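T9SS C-terminal target domain-containing protein (Bacteroides cellulosilyticus, PDB 5JVK) probably hydrolyses O-glycosidic bonds within carbohydrate chains, as a family 39 glycoside hydrolase of a gut symbiont. Local coordinates at residues A[109-114]-A[379-384]; A[217-222]-A[284-289]; A[314-319]-A[362-367]; A[322-327]-A[331-336]. All coordinates share one frame; numbering follows the deposited sequence.

Contact 1 (A[109-114]-A[379-384]); sequences CVHPPK and QNDGDT
The carboxylate of Asp381 meets the imidazole of His111 at a slant: OD1 comes obliquely to the CD2 side of the ring, 3.0 Å from His111 CD2, and the two planes stand 65° apart. The side chains cross at about a right angle. His111 is aimed at its partner by its first torsion, which sets CG beside the backbone N and anti to the carbonyl carbon (chi1 -59°). A histidine suits this place because its two sides do different work. His111 NE2 lies 3.5 Å from Asp381 OD1 at an angle too poor for a hydrogen bond and is engaged instead by Tyr376 OH, while OD1 stands obliquely over the CD2 corner. The backbones are joined through a water that accepts from Gln379 N (3.0 Å) and, weakly, from His111 N. These are the loops after strands 106-109 and 373-375, the first and last of the (beta/alpha)8 barrel, at the end where the active site of this fold lies; a glycerol sits beside the His111 side chain. Asp381 is close to another acid, Asp377, while the long Lys114 holds NZ 6.2 Å from Asp381 OD1. With no hydrogen bond across the pair, any attraction is probably weak and electrostatic.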
loop_
_atom_site.group_PDB
_atom_site.type_symbol
_atom_site.label_atom_id
_atom_site.label_comp_id
_atom_site.label_asym_id
_atom_site.label_seq_id
_atom_site.Cartn_x
_atom_site.Cartn_y
_atom_site.Cartn_z
ATOM N N CYS A 109 4.393 1.475 1.820
ATOM C CA CYS A 109 5.508 1.866 2.688
ATOM C C CYS A 109 6.502 0.719 2.782
ATOM O O CYS A 109 6.113 -0.414 3.066
ATOM C CB CYS A 109 5.006 2.253 4.079
ATOM S SG CYS A 109 4.024 3.770 4.073
ATOM N N VAL A 110 7.777 1.021 2.537
ATOM C CA VAL A 110 8.833 0.009 2.446
ATOM C C VAL A 110 10.006 0.374 3.358
ATOM O O VAL A 110 10.672 1.393 3.152
ATOM C CB VAL A 110 9.360 -0.138 0.998
ATOM C CG1 VAL A 110 10.323 -1.317 0.892
ATOM C CG2 VAL A 110 8.205 -0.298 0.017
ATOM N N HIS A 111 10.245 -0.467 4.360
ATOM C CA HIS A 111 11.454 -0.382 5.178
ATOM C C HIS A 111 12.579 -1.146 4.470
ATOM O O HIS A 111 12.299 -1.969 3.591
ATOM C CB HIS A 111 11.206 -0.972 6.564
ATOM C CG HIS A 111 10.111 -0.291 7.320
ATOM N ND1 HIS A 111 10.214 1.008 7.769
ATOM C CD2 HIS A 111 8.888 -0.722 7.700
ATOM C CE1 HIS A 111 9.103 1.345 8.398
ATOM N NE2 HIS A 111 8.282 0.312 8.371
ATOM N N PRO A 112 13.853 -0.880 4.838
ATOM C CA PRO A 112 14.970 -1.631 4.247
ATOM C C PRO A 112 14.821 -3.151 4.435
ATOM O O PRO A 112 14.429 -3.584 5.525
ATOM C CB PRO A 112 16.189 -1.115 5.019
ATOM C CG PRO A 112 15.805 0.253 5.453
ATOM C CD PRO A 112 14.334 0.188 5.737
ATOM N N PRO A 113 15.093 -3.952 3.382
ATOM C CA PRO A 113 15.042 -5.408 3.563
ATOM C C PRO A 113 16.099 -5.914 4.543
ATOM O O PRO A 113 17.210 -5.377 4.582
ATOM C CB PRO A 113 15.309 -5.954 2.155
ATOM C CG PRO A 113 14.946 -4.846 1.234
ATOM C CD PRO A 113 15.283 -3.585 1.966
ATOM N N LYS A 114 15.751 -6.941 5.313
ATOM C CA LYS A 114 16.647 -7.497 6.339
ATOM C C LYS A 114 17.805 -8.275 5.707
ATOM O O LYS A 114 18.928 -8.243 6.218
ATOM C CB LYS A 114 15.880 -8.412 7.304
ATOM C CG LYS A 114 14.701 -7.766 8.028
ATOM C CD LYS A 114 15.136 -6.669 8.986
ATOM C CE LYS A 114 13.965 -6.174 9.821
ATOM N NZ LYS A 114 14.418 -5.276 10.920
ATOM N N GLN A 379 6.240 -5.378 4.350
ATOM C CA GLN A 379 6.670 -6.592 5.041
ATOM C C GLN A 379 6.465 -6.452 6.544
ATOM O O GLN A 379 6.648 -5.369 7.096
ATOM C CB GLN A 379 8.144 -6.884 4.731
ATOM C CG GLN A 379 8.648 -8.189 5.330
ATOM C CD GLN A 379 9.922 -8.701 4.682
ATOM O OE1 GLN A 379 10.754 -7.925 4.214
ATOM N NE2 GLN A 379 10.082 -10.019 4.661
ATOM N N ASN A 380 6.074 -7.552 7.192
ATOM C CA ASN A 380 5.998 -7.621 8.654
ATOM C C ASN A 380 7.341 -7.234 9.273
ATOM O O ASN A 380 8.371 -7.808 8.925
ATOM C CB ASN A 380 5.617 -9.038 9.124
ATOM C CG ASN A 380 4.127 -9.326 9.019
ATOM O OD1 ASN A 380 3.319 -8.447 8.710
ATOM N ND2 ASN A 380 3.755 -10.571 9.290
ATOM N N ASP A 381 7.316 -6.269 10.188
ATOM C CA ASP A 381 8.538 -5.773 10.832
ATOM C C ASP A 381 9.135 -6.745 11.855
ATOM O O ASP A 381 10.262 -6.535 12.299
ATOM C CB ASP A 381 8.276 -4.426 11.509
ATOM C CG ASP A 381 7.907 -3.338 10.521
ATOM O OD1 ASP A 381 8.824 -2.724 9.940
ATOM O OD2 ASP A 381 6.701 -3.087 10.336
ATOM N N GLY A 382 8.379 -7.776 12.246
ATOM C CA GLY A 382 8.880 -8.833 13.132
ATOM C C GLY A 382 7.979 -10.059 13.171
ATOM O O GLY A 382 7.129 -10.240 12.294
ATOM N N ASP A 383 8.181 -10.899 14.190
ATOM C CA ASP A 383 7.471 -12.187 14.341
ATOM C C ASP A 383 6.467 -12.257 15.494
ATOM O O ASP A 383 5.630 -13.155 15.519
ATOM C CB ASP A 383 8.487 -13.319 14.529
ATOM C CG ASP A 383 9.397 -13.507 13.325
ATOM O OD1 ASP A 383 9.153 -12.878 12.269
ATOM O OD2 ASP A 383 10.366 -14.293 13.441
ATOM N N THR A 384 6.583 -11.353 16.462
ATOM C CA THR A 384 5.675 -11.295 17.609
ATOM C C THR A 384 4.202 -11.129 17.178
ATOM O O THR A 384 3.847 -10.107 16.591
ATOM C CB THR A 384 6.071 -10.139 18.554
ATOM O OG1 THR A 384 7.465 -10.241 18.871
ATOM C CG2 THR A 384 5.259 -10.171 19.842
HETATM O O HOH W 1 8.167 -3.104 4.713
#

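Contact 2 (A[217-222]-A[284-289]); sequences EWELWN and GYSIHP
Ser286 and Glu219 reach toward each other across the inside of a (beta/alpha)8 barrel, from strands 284-287 and 217-220, which flank strand 252-255. Their CA atoms are 7.9 Å apart, too far for backbone pairing, and a long side chain must span the gap. Glu219 does so stretched out, its CG anti to the backbone N (chi1 -172°), and accepts a hydrogen bond from Ser286 OG on OE2 at 2.6 Å. The hydroxyl arrives on the anti side of the carboxylate, 16° out of its plane. Thr339 OG1 also bonds OE2, and Arg134 forms a salt bridge with OE1, so the buried acid is gripped at both oxygens. Shortened to an alanine, Glu219 would lose the carboxylate, which would probably leave Arg134 without this salt bridge and Ser286 OG without this acceptor. One layer nearer the barrel mouth, Asn222 and His288 cross at about a right angle, amide and ring planes 45° apart. Asn222 precedes Glu223 in the Asn-Glu pair familiar from this clan of glycosidases, and Glu223 holds His288 ND1. Asn222 OD1, itself bonded by Arg134, lies in the imidazole plane at the ring edge, 3.5 Å from His288 CE1.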
loop_
_atom_site.group_PDB
_atom_site.type_symbol
_atom_site.label_atom_id
_atom_site.label_comp_id
_atom_site.label_asym_id
_atom_site.label_seq_id
_atom_site.Cartn_x
_atom_site.Cartn_y
_atom_site.Cartn_z
ATOM N N GLU A 217 8.674 13.554 -5.111
ATOM C CA GLU A 217 7.806 13.703 -3.935
ATOM C C GLU A 217 8.631 13.629 -2.652
ATOM O O GLU A 217 9.226 12.589 -2.352
ATOM C CB GLU A 217 6.724 12.617 -3.911
ATOM C CG GLU A 217 5.647 12.759 -4.979
ATOM C CD GLU A 217 6.075 12.242 -6.342
ATOM O OE1 GLU A 217 6.554 11.093 -6.429
ATOM O OE2 GLU A 217 5.930 12.987 -7.334
ATOM N N TRP A 218 8.655 14.734 -1.905
ATOM C CA TRP A 218 9.405 14.845 -0.654
ATOM C C TRP A 218 8.466 15.263 0.469
ATOM O O TRP A 218 7.781 16.282 0.357
ATOM C CB TRP A 218 10.526 15.872 -0.798
ATOM C CG TRP A 218 11.611 15.461 -1.749
ATOM C CD1 TRP A 218 11.675 15.730 -3.087
ATOM C CD2 TRP A 218 12.791 14.712 -1.433
ATOM N NE1 TRP A 218 12.821 15.194 -3.624
ATOM C CE2 TRP A 218 13.527 14.565 -2.632
ATOM C CE3 TRP A 218 13.302 14.153 -0.252
ATOM C CZ2 TRP A 218 14.749 13.877 -2.686
ATOM C CZ3 TRP A 218 14.521 13.466 -0.306
ATOM C CH2 TRP A 218 15.228 13.337 -1.517
ATOM N N GLU A 219 8.447 14.475 1.545
ATOM C CA GLU A 219 7.547 14.687 2.679
ATOM C C GLU A 219 8.358 15.181 3.869
ATOM O O GLU A 219 9.291 14.512 4.303
ATOM C CB GLU A 219 6.820 13.382 3.021
ATOM C CG GLU A 219 5.707 13.507 4.054
ATOM C CD GLU A 219 5.007 12.185 4.338
ATOM O OE1 GLU A 219 5.575 11.114 4.032
ATOM O OE2 GLU A 219 3.881 12.210 4.878
ATOM N N LEU A 220 8.004 16.352 4.392
ATOM C CA LEU A 220 8.751 16.964 5.490
ATOM C C LEU A 220 8.261 16.416 6.834
ATOM O O LEU A 220 7.193 16.791 7.319
ATOM C CB LEU A 220 8.652 18.498 5.415
ATOM C CG LEU A 220 9.563 19.378 6.291
ATOM C CD1 LEU A 220 9.234 19.262 7.775
ATOM C CD2 LEU A 220 11.038 19.072 6.051
ATOM N N TRP A 221 9.054 15.511 7.406
ATOM C CA TRP A 221 8.877 14.963 8.760
ATOM C C TRP A 221 7.757 13.921 8.830
ATOM O O TRP A 221 6.712 14.081 8.207
ATOM C CB TRP A 221 8.654 16.076 9.806
ATOM C CG TRP A 221 9.435 15.871 11.065
ATOM C CD1 TRP A 221 9.046 15.176 12.170
ATOM C CD2 TRP A 221 10.753 16.356 11.339
ATOM N NE1 TRP A 221 10.038 15.202 13.123
ATOM C CE2 TRP A 221 11.097 15.923 12.639
ATOM C CE3 TRP A 221 11.678 17.120 10.612
ATOM C CZ2 TRP A 221 12.329 16.222 13.231
ATOM C CZ3 TRP A 221 12.906 17.420 11.200
ATOM C CH2 TRP A 221 13.219 16.969 12.498
ATOM N N ASN A 222 7.996 12.851 9.589
ATOM C CA ASN A 222 7.008 11.795 9.800
ATOM C C ASN A 222 6.318 11.968 11.154
ATOM O O ASN A 222 6.957 11.847 12.200
ATOM C CB ASN A 222 7.668 10.419 9.739
ATOM C CG ASN A 222 6.667 9.293 9.903
ATOM O OD1 ASN A 222 5.885 9.009 9.000
ATOM N ND2 ASN A 222 6.674 8.660 11.064
ATOM N N GLY A 284 1.584 20.365 -1.272
ATOM C CA GLY A 284 0.538 19.500 -0.741
ATOM C C GLY A 284 0.795 19.142 0.709
ATOM O O GLY A 284 1.814 19.545 1.278
ATOM N N TYR A 285 -0.140 18.409 1.312
ATOM C CA TYR A 285 0.031 17.885 2.669
ATOM C C TYR A 285 -0.351 16.416 2.723
ATOM O O TYR A 285 -0.973 15.898 1.797
ATOM C CB TYR A 285 -0.776 18.698 3.696
ATOM C CG TYR A 285 -2.287 18.558 3.606
ATOM C CD1 TYR A 285 -2.981 17.664 4.430
ATOM C CD2 TYR A 285 -3.023 19.335 2.715
ATOM C CE1 TYR A 285 -4.363 17.541 4.354
ATOM C CE2 TYR A 285 -4.403 19.218 2.635
ATOM C CZ TYR A 285 -5.069 18.321 3.452
ATOM O OH TYR A 285 -6.437 18.218 3.359
ATOM N N SER A 286 0.031 15.753 3.812
ATOM C CA SER A 286 -0.237 14.330 3.989
ATOM C C SER A 286 -1.044 14.024 5.248
ATOM O O SER A 286 -0.966 14.755 6.240
ATOM C CB SER A 286 1.070 13.536 4.008
ATOM O OG SER A 286 1.897 13.934 5.086
ATOM N N ILE A 287 -1.806 12.931 5.184
ATOM C CA ILE A 287 -2.573 12.411 6.320
ATOM C C ILE A 287 -2.281 10.923 6.534
ATOM O O ILE A 287 -1.935 10.210 5.590
ATOM C CB ILE A 287 -4.094 12.618 6.142
ATOM C CG1 ILE A 287 -4.598 12.026 4.819
ATOM C CG2 ILE A 287 -4.433 14.100 6.216
ATOM C CD1 ILE A 287 -6.076 11.720 4.829
ATOM N N HIS A 288 -2.434 10.471 7.777
ATOM C CA HIS A 288 -2.294 9.064 8.152
ATOM C C HIS A 288 -3.624 8.580 8.749
ATOM O O HIS A 288 -3.699 8.306 9.949
ATOM C CB HIS A 288 -1.163 8.898 9.181
ATOM C CG HIS A 288 0.217 9.040 8.614
ATOM N ND1 HIS A 288 1.343 8.735 9.345
ATOM C CD2 HIS A 288 0.658 9.429 7.394
ATOM C CE1 HIS A 288 2.418 8.949 8.608
ATOM N NE2 HIS A 288 2.030 9.366 7.418
ATOM N N PRO A 289 -4.683 8.476 7.923
ATOM C CA PRO A 289 -6.026 8.239 8.460
ATOM C C PRO A 289 -6.280 6.770 8.824
ATOM O O PRO A 289 -7.057 6.085 8.159
ATOM C CB PRO A 289 -6.923 8.697 7.307
ATOM C CG PRO A 289 -6.157 8.274 6.100
ATOM C CD PRO A 289 -4.709 8.527 6.448
#

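Contact 3 (A[314-319]-A[362-367]); sequences TVWPYL and LLSRRH
Trp316 lays the pyrrole edge of its indole against the end of helix 350-366. Its CD1 points at His367 O, 3.4 Å away and in the plane of the ring, while NE1 comes 3.1 Å from Ser364 OG, also near that plane. At the root of the side chain, Trp316 CB and His367 CB touch at 3.7 Å. A serine fits here because it is small enough to admit the indole, and with OG anti to its backbone N (chi1 174°) the hydroxyl is carried to NE1. Beside the tryptophan, Pro317 CG approaches the imidazole obliquely, 3.9 Å from His367 ND1. Having no N-H to give, the proline belongs where helix 312-325 is kinked, and its rigid ring presents a fixed hydrocarbon surface. His367 in turn is the first residue to depart from helical geometry, although its N still bonds Leu363 O at 3.1 Å; this departure accompanies the turn of its carbonyl toward the indole. In the next shell Arg366 brings its guanidinium face over His367 CE1, which stands 3.6 Å from that plane, and is itself tied by a salt bridge to Asp426. A valine replacing Trp316 would be too short to span the two helices, and would probably open a gap in which His367 O and Ser364 OG lose the ring edge they face. The two helices are successive outer helices of the barrel: Leu319 packs inward on Tyr285 and Ile287 of strand 284-287, while Leu362 and Leu363 lean on Trp446 of strand 439-447, in the adjoining antiparallel sheet.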
loop_
_atom_site.group_PDB
_atom_site.type_symbol
_atom_site.label_atom_id
_atom_site.label_comp_id
_atom_site.label_asym_id
_atom_site.label_seq_id
_atom_site.Cartn_x
_atom_site.Cartn_y
_atom_site.Cartn_z
ATOM N N THR A 314 -16.466 9.594 3.855
ATOM C CA THR A 314 -16.620 10.908 4.479
ATOM C C THR A 314 -15.359 11.752 4.341
ATOM O O THR A 314 -15.436 12.923 3.966
ATOM C CB THR A 314 -16.954 10.775 5.977
ATOM O OG1 THR A 314 -18.139 9.986 6.131
ATOM C CG2 THR A 314 -17.174 12.140 6.619
ATOM N N VAL A 315 -14.210 11.159 4.658
ATOM C CA VAL A 315 -12.932 11.882 4.695
ATOM C C VAL A 315 -12.450 12.326 3.303
ATOM O O VAL A 315 -11.973 13.455 3.155
ATOM C CB VAL A 315 -11.831 11.048 5.401
ATOM C CG1 VAL A 315 -10.455 11.705 5.281
ATOM C CG2 VAL A 315 -12.180 10.835 6.870
ATOM N N TRP A 316 -12.569 11.453 2.300
ATOM C CA TRP A 316 -12.038 11.754 0.961
ATOM C C TRP A 316 -12.714 12.998 0.340
ATOM O O TRP A 316 -12.008 13.932 -0.044
ATOM C CB TRP A 316 -12.089 10.533 0.009
ATOM C CG TRP A 316 -10.817 9.681 -0.059
ATOM C CD1 TRP A 316 -10.165 9.285 -1.196
ATOM C CD2 TRP A 316 -10.069 9.123 1.037
ATOM N NE1 TRP A 316 -9.068 8.524 -0.882
ATOM C CE2 TRP A 316 -8.985 8.404 0.478
ATOM C CE3 TRP A 316 -10.209 9.158 2.431
ATOM C CZ2 TRP A 316 -8.043 7.728 1.266
ATOM C CZ3 TRP A 316 -9.268 8.482 3.218
ATOM C CH2 TRP A 316 -8.200 7.777 2.627
ATOM N N PRO A 317 -14.067 13.031 0.266
ATOM C CA PRO A 317 -14.744 14.249 -0.215
ATOM C C PRO A 317 -14.540 15.494 0.653
ATOM O O PRO A 317 -14.532 16.604 0.122
ATOM C CB PRO A 317 -16.229 13.860 -0.209
ATOM C CG PRO A 317 -16.231 12.383 -0.299
ATOM C CD PRO A 317 -15.043 11.953 0.513
ATOM N N TYR A 318 -14.392 15.308 1.965
ATOM C CA TYR A 318 -14.184 16.425 2.892
ATOM C C TYR A 318 -12.856 17.151 2.649
ATOM O O TYR A 318 -12.829 18.377 2.616
ATOM C CB TYR A 318 -14.291 15.954 4.353
ATOM C CG TYR A 318 -13.864 16.983 5.386
ATOM C CD1 TYR A 318 -14.667 18.091 5.684
ATOM C CD2 TYR A 318 -12.658 16.844 6.070
ATOM C CE1 TYR A 318 -14.271 19.030 6.634
ATOM C CE2 TYR A 318 -12.255 17.771 7.015
ATOM C CZ TYR A 318 -13.058 18.862 7.297
ATOM O OH TYR A 318 -12.631 19.773 8.245
ATOM N N LEU A 319 -11.768 16.405 2.475
ATOM C CA LEU A 319 -10.455 17.017 2.223
ATOM C C LEU A 319 -10.306 17.535 0.792
ATOM O O LEU A 319 -9.504 18.437 0.541
ATOM C CB LEU A 319 -9.327 16.038 2.552
ATOM C CG LEU A 319 -9.287 15.548 4.000
ATOM C CD1 LEU A 319 -8.142 14.567 4.169
ATOM C CD2 LEU A 319 -9.164 16.692 4.997
ATOM N N LEU A 362 -10.486 0.565 -3.754
ATOM C CA LEU A 362 -11.746 0.682 -4.490
ATOM C C LEU A 362 -12.543 1.912 -4.053
ATOM O O LEU A 362 -13.032 2.661 -4.901
ATOM C CB LEU A 362 -12.587 -0.589 -4.344
ATOM C CG LEU A 362 -12.010 -1.817 -5.058
ATOM C CD1 LEU A 362 -12.622 -3.103 -4.519
ATOM C CD2 LEU A 362 -12.200 -1.726 -6.564
ATOM N N LEU A 363 -12.662 2.126 -2.744
ATOM C CA LEU A 363 -13.321 3.334 -2.223
ATOM C C LEU A 363 -12.510 4.616 -2.485
ATOM O O LEU A 363 -13.092 5.675 -2.728
ATOM C CB LEU A 363 -13.629 3.194 -0.728
ATOM C CG LEU A 363 -14.708 2.172 -0.357
ATOM C CD1 LEU A 363 -14.702 1.911 1.143
ATOM C CD2 LEU A 363 -16.091 2.620 -0.807
ATOM N N SER A 364 -11.182 4.523 -2.435
ATOM C CA SER A 364 -10.315 5.672 -2.737
ATOM C C SER A 364 -10.507 6.167 -4.176
ATOM O O SER A 364 -10.671 7.365 -4.404
ATOM C CB SER A 364 -8.846 5.330 -2.482
ATOM O OG SER A 364 -7.990 6.376 -2.903
ATOM N N ARG A 365 -10.505 5.240 -5.133
ATOM C CA ARG A 365 -10.769 5.569 -6.537
ATOM C C ARG A 365 -12.200 6.080 -6.749
ATOM O O ARG A 365 -12.423 6.984 -7.557
ATOM C CB ARG A 365 -10.500 4.352 -7.433
ATOM C CG ARG A 365 -10.488 4.627 -8.936
ATOM C CD ARG A 365 -9.269 5.420 -9.385
ATOM N NE ARG A 365 -8.021 4.681 -9.193
ATOM C CZ ARG A 365 -7.571 3.696 -9.976
ATOM N NH1 ARG A 365 -8.260 3.280 -11.037
ATOM N NH2 ARG A 365 -6.412 3.109 -9.689
ATOM N N ARG A 366 -13.164 5.500 -6.030
ATOM C CA ARG A 366 -14.566 5.947 -6.094
ATOM C C ARG A 366 -14.690 7.436 -5.784
ATOM O O ARG A 366 -15.289 8.183 -6.555
ATOM C CB ARG A 366 -15.427 5.147 -5.118
ATOM C CG ARG A 366 -16.916 5.454 -5.175
ATOM C CD ARG A 366 -17.604 4.974 -3.915
ATOM N NE ARG A 366 -19.029 5.286 -3.914
ATOM C CZ ARG A 366 -19.838 5.181 -2.856
ATOM N NH1 ARG A 366 -19.381 4.783 -1.666
ATOM N NH2 ARG A 366 -21.124 5.488 -2.990
ATOM N N HIS A 367 -14.113 7.845 -4.656
ATOM C CA HIS A 367 -14.090 9.245 -4.224
ATOM C C HIS A 367 -12.729 9.871 -4.563
ATOM O O HIS A 367 -12.098 10.496 -3.707
ATOM C CB HIS A 367 -14.337 9.330 -2.709
ATOM C CG HIS A 367 -15.563 8.608 -2.244
ATOM N ND1 HIS A 367 -16.826 9.153 -2.330
ATOM C CD2 HIS A 367 -15.718 7.391 -1.671
ATOM C CE1 HIS A 367 -17.707 8.299 -1.841
ATOM N NE2 HIS A 367 -17.060 7.223 -1.430
#

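Contact 4 (A[322-327]-A[331-336]); sequences ISEENL and KKELSV
Ser323 in the last turns of helix 312-325 and Leu334 just before strand 335-341 have CA atoms 5.6 Å apart, the chain having doubled back in the tight alpha-to-beta connection of a (beta/alpha)8 barrel. Asn326 is where helical geometry ends, and Lys331 adopts a left-handed backbone (phi 66°) before the chain extends. In the cleft a water takes the place of direct backbone pairing: it donates to Ser323 O and Asn326 O and accepts from Leu334 N at 2.8 Å. Ser323 OG, set beside its own backbone N (chi1 -67°), donates to Leu334 O at 3.0 Å, out of the carbonyl plane; it also makes a weak bond to Leu319 O. A serine suits the spot, being compact enough to fit between helix and strand and able to donate to a carbonyl there, with Val336 CG2 3.5 Å from its OG. Further out, Leu327 straddles the returning chain, CD2 lying 3.9 Å from Glu333 CA, and CD1 against the hydrocarbon part of Lys331, which it crosses at about a right angle. Glu324 and Glu333 run side by side, pointing the same way, probably eased by the salt bridge of Glu324 to Lys320 and by a water donating to Glu324 OE2 and Glu333 OE1. Asn326, the first residue beyond the helix, also reaches back: its ND2 meets a lone pair of Ile322 O in the carbonyl plane, at 3.0 Å with an N-H...O angle of 159°.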
loop_
_atom_site.group_PDB
_atom_site.type_symbol
_atom_site.label_atom_id
_atom_site.label_comp_id
_atom_site.label_asym_id
_atom_site.label_seq_id
_atom_site.Cartn_x
_atom_site.Cartn_y
_atom_site.Cartn_z
ATOM N N ILE A 322 -11.834 21.013 1.024
ATOM C CA ILE A 322 -10.895 21.940 1.671
ATOM C C ILE A 322 -9.872 22.458 0.659
ATOM O O ILE A 322 -9.649 23.664 0.573
ATOM C CB ILE A 322 -10.154 21.291 2.873
ATOM C CG1 ILE A 322 -11.128 20.936 4.011
ATOM C CG2 ILE A 322 -9.043 22.198 3.405
ATOM C CD1 ILE A 322 -11.899 22.099 4.605
ATOM N N SER A 323 -9.266 21.545 -0.100
ATOM C CA SER A 323 -8.267 21.906 -1.114
ATOM C C SER A 323 -8.864 22.749 -2.247
ATOM O O SER A 323 -8.244 23.713 -2.697
ATOM C CB SER A 323 -7.587 20.655 -1.681
ATOM O OG SER A 323 -6.806 20.008 -0.689
ATOM N N GLU A 324 -10.066 22.389 -2.691
ATOM C CA GLU A 324 -10.794 23.166 -3.701
ATOM C C GLU A 324 -11.130 24.588 -3.241
ATOM O O GLU A 324 -10.981 25.538 -4.011
ATOM C CB GLU A 324 -12.087 22.452 -4.101
ATOM C CG GLU A 324 -11.875 21.263 -5.022
ATOM C CD GLU A 324 -13.132 20.441 -5.246
ATOM O OE1 GLU A 324 -14.206 20.804 -4.720
ATOM O OE2 GLU A 324 -13.046 19.419 -5.958
ATOM N N GLU A 325 -11.578 24.722 -1.993
ATOM C CA GLU A 325 -12.053 26.009 -1.459
ATOM C C GLU A 325 -10.964 26.918 -0.868
ATOM O O GLU A 325 -11.230 28.094 -0.605
ATOM C CB GLU A 325 -13.150 25.769 -0.415
ATOM C CG GLU A 325 -14.438 25.223 -1.016
ATOM C CD GLU A 325 -15.540 24.996 0.005
ATOM O OE1 GLU A 325 -15.272 25.050 1.228
ATOM O OE2 GLU A 325 -16.687 24.750 -0.426
ATOM N N ASN A 326 -9.757 26.387 -0.656
ATOM C CA ASN A 326 -8.654 27.149 -0.064
ATOM C C ASN A 326 -7.400 27.012 -0.922
ATOM O O ASN A 326 -6.412 26.395 -0.518
ATOM C CB ASN A 326 -8.387 26.691 1.375
ATOM C CG ASN A 326 -9.587 26.890 2.283
ATOM O OD1 ASN A 326 -9.641 27.849 3.054
ATOM N ND2 ASN A 326 -10.563 25.989 2.192
ATOM N N LEU A 327 -7.451 27.620 -2.104
ATOM C CA LEU A 327 -6.360 27.548 -3.074
ATOM C C LEU A 327 -5.147 28.372 -2.639
ATOM O O LEU A 327 -5.231 29.202 -1.734
ATOM C CB LEU A 327 -6.835 28.033 -4.445
ATOM C CG LEU A 327 -7.994 27.280 -5.105
ATOM C CD1 LEU A 327 -8.464 28.027 -6.346
ATOM C CD2 LEU A 327 -7.599 25.855 -5.461
ATOM N N LYS A 331 -3.224 30.060 -7.351
ATOM C CA LYS A 331 -4.447 29.299 -7.641
ATOM C C LYS A 331 -4.260 27.784 -7.861
ATOM O O LYS A 331 -5.209 27.097 -8.250
ATOM C CB LYS A 331 -5.227 29.933 -8.804
ATOM C CG LYS A 331 -5.680 31.372 -8.566
ATOM C CD LYS A 331 -6.798 31.444 -7.531
ATOM C CE LYS A 331 -7.508 32.790 -7.526
ATOM N NZ LYS A 331 -6.712 33.843 -6.839
ATOM N N LYS A 332 -3.065 27.257 -7.577
ATOM C CA LYS A 332 -2.832 25.819 -7.637
ATOM C C LYS A 332 -3.461 25.189 -6.402
ATOM O O LYS A 332 -3.434 25.764 -5.310
ATOM C CB LYS A 332 -1.336 25.483 -7.696
ATOM C CG LYS A 332 -0.593 26.040 -8.906
ATOM C CD LYS A 332 -0.981 25.349 -10.209
ATOM C CE LYS A 332 -0.469 26.121 -11.417
ATOM N NZ LYS A 332 -1.044 25.625 -12.698
ATOM N N GLU A 333 -4.038 24.010 -6.592
ATOM C CA GLU A 333 -4.703 23.282 -5.526
ATOM C C GLU A 333 -3.664 22.486 -4.742
ATOM O O GLU A 333 -2.773 21.887 -5.340
ATOM C CB GLU A 333 -5.738 22.349 -6.144
ATOM C CG GLU A 333 -6.681 21.711 -5.152
ATOM C CD GLU A 333 -7.893 21.112 -5.829
ATOM O OE1 GLU A 333 -8.006 19.871 -5.864
ATOM O OE2 GLU A 333 -8.724 21.890 -6.340
ATOM N N LEU A 334 -3.766 22.491 -3.414
ATOM C CA LEU A 334 -2.896 21.653 -2.586
ATOM C C LEU A 334 -3.291 20.182 -2.753
ATOM O O LEU A 334 -4.458 19.824 -2.577
ATOM C CB LEU A 334 -2.974 22.036 -1.107
ATOM C CG LEU A 334 -2.409 23.386 -0.662
ATOM C CD1 LEU A 334 -2.661 23.568 0.829
ATOM C CD2 LEU A 334 -0.923 23.500 -0.969
ATOM N N SER A 335 -2.318 19.344 -3.100
ATOM C CA SER A 335 -2.551 17.905 -3.226
ATOM C C SER A 335 -2.593 17.253 -1.839
ATOM O O SER A 335 -1.896 17.688 -0.918
ATOM C CB SER A 335 -1.473 17.254 -4.097
ATOM O OG SER A 335 -0.172 17.569 -3.629
ATOM N N VAL A 336 -3.425 16.225 -1.696
ATOM C CA VAL A 336 -3.564 15.487 -0.440
ATOM C C VAL A 336 -3.004 14.086 -0.644
ATOM O O VAL A 336 -3.519 13.331 -1.461
ATOM C CB VAL A 336 -5.039 15.408 0.013
ATOM C CG1 VAL A 336 -5.165 14.662 1.339
ATOM C CG2 VAL A 336 -5.629 16.805 0.125
HETATM O O HOH W 2 -5.476 23.920 -1.785
HETATM O O HOH W 3 -10.346 18.213 -6.272
#

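All four contacts belong to the (beta/alpha)8 barrel. Contact 1 joins the loops after its first and eighth strands and encloses the other three along the chain; its centre is about 21 Å from that of contact 2 and about 35 Å from that of contact 4. Contact 2 closes before contact 3 opens, and contact 4 is nested within contact 3, with which it shares helix 312-325. Contacts 2 and 4 meet in the sheet, where Tyr285 N and Ser335 O probably form a hydrogen bond, and Leu319 packs contact 3 on both. Thus contacts 2, 3 and 4 run from the barrel interior through its wall to the outer helices, with contact 1 at the mouth.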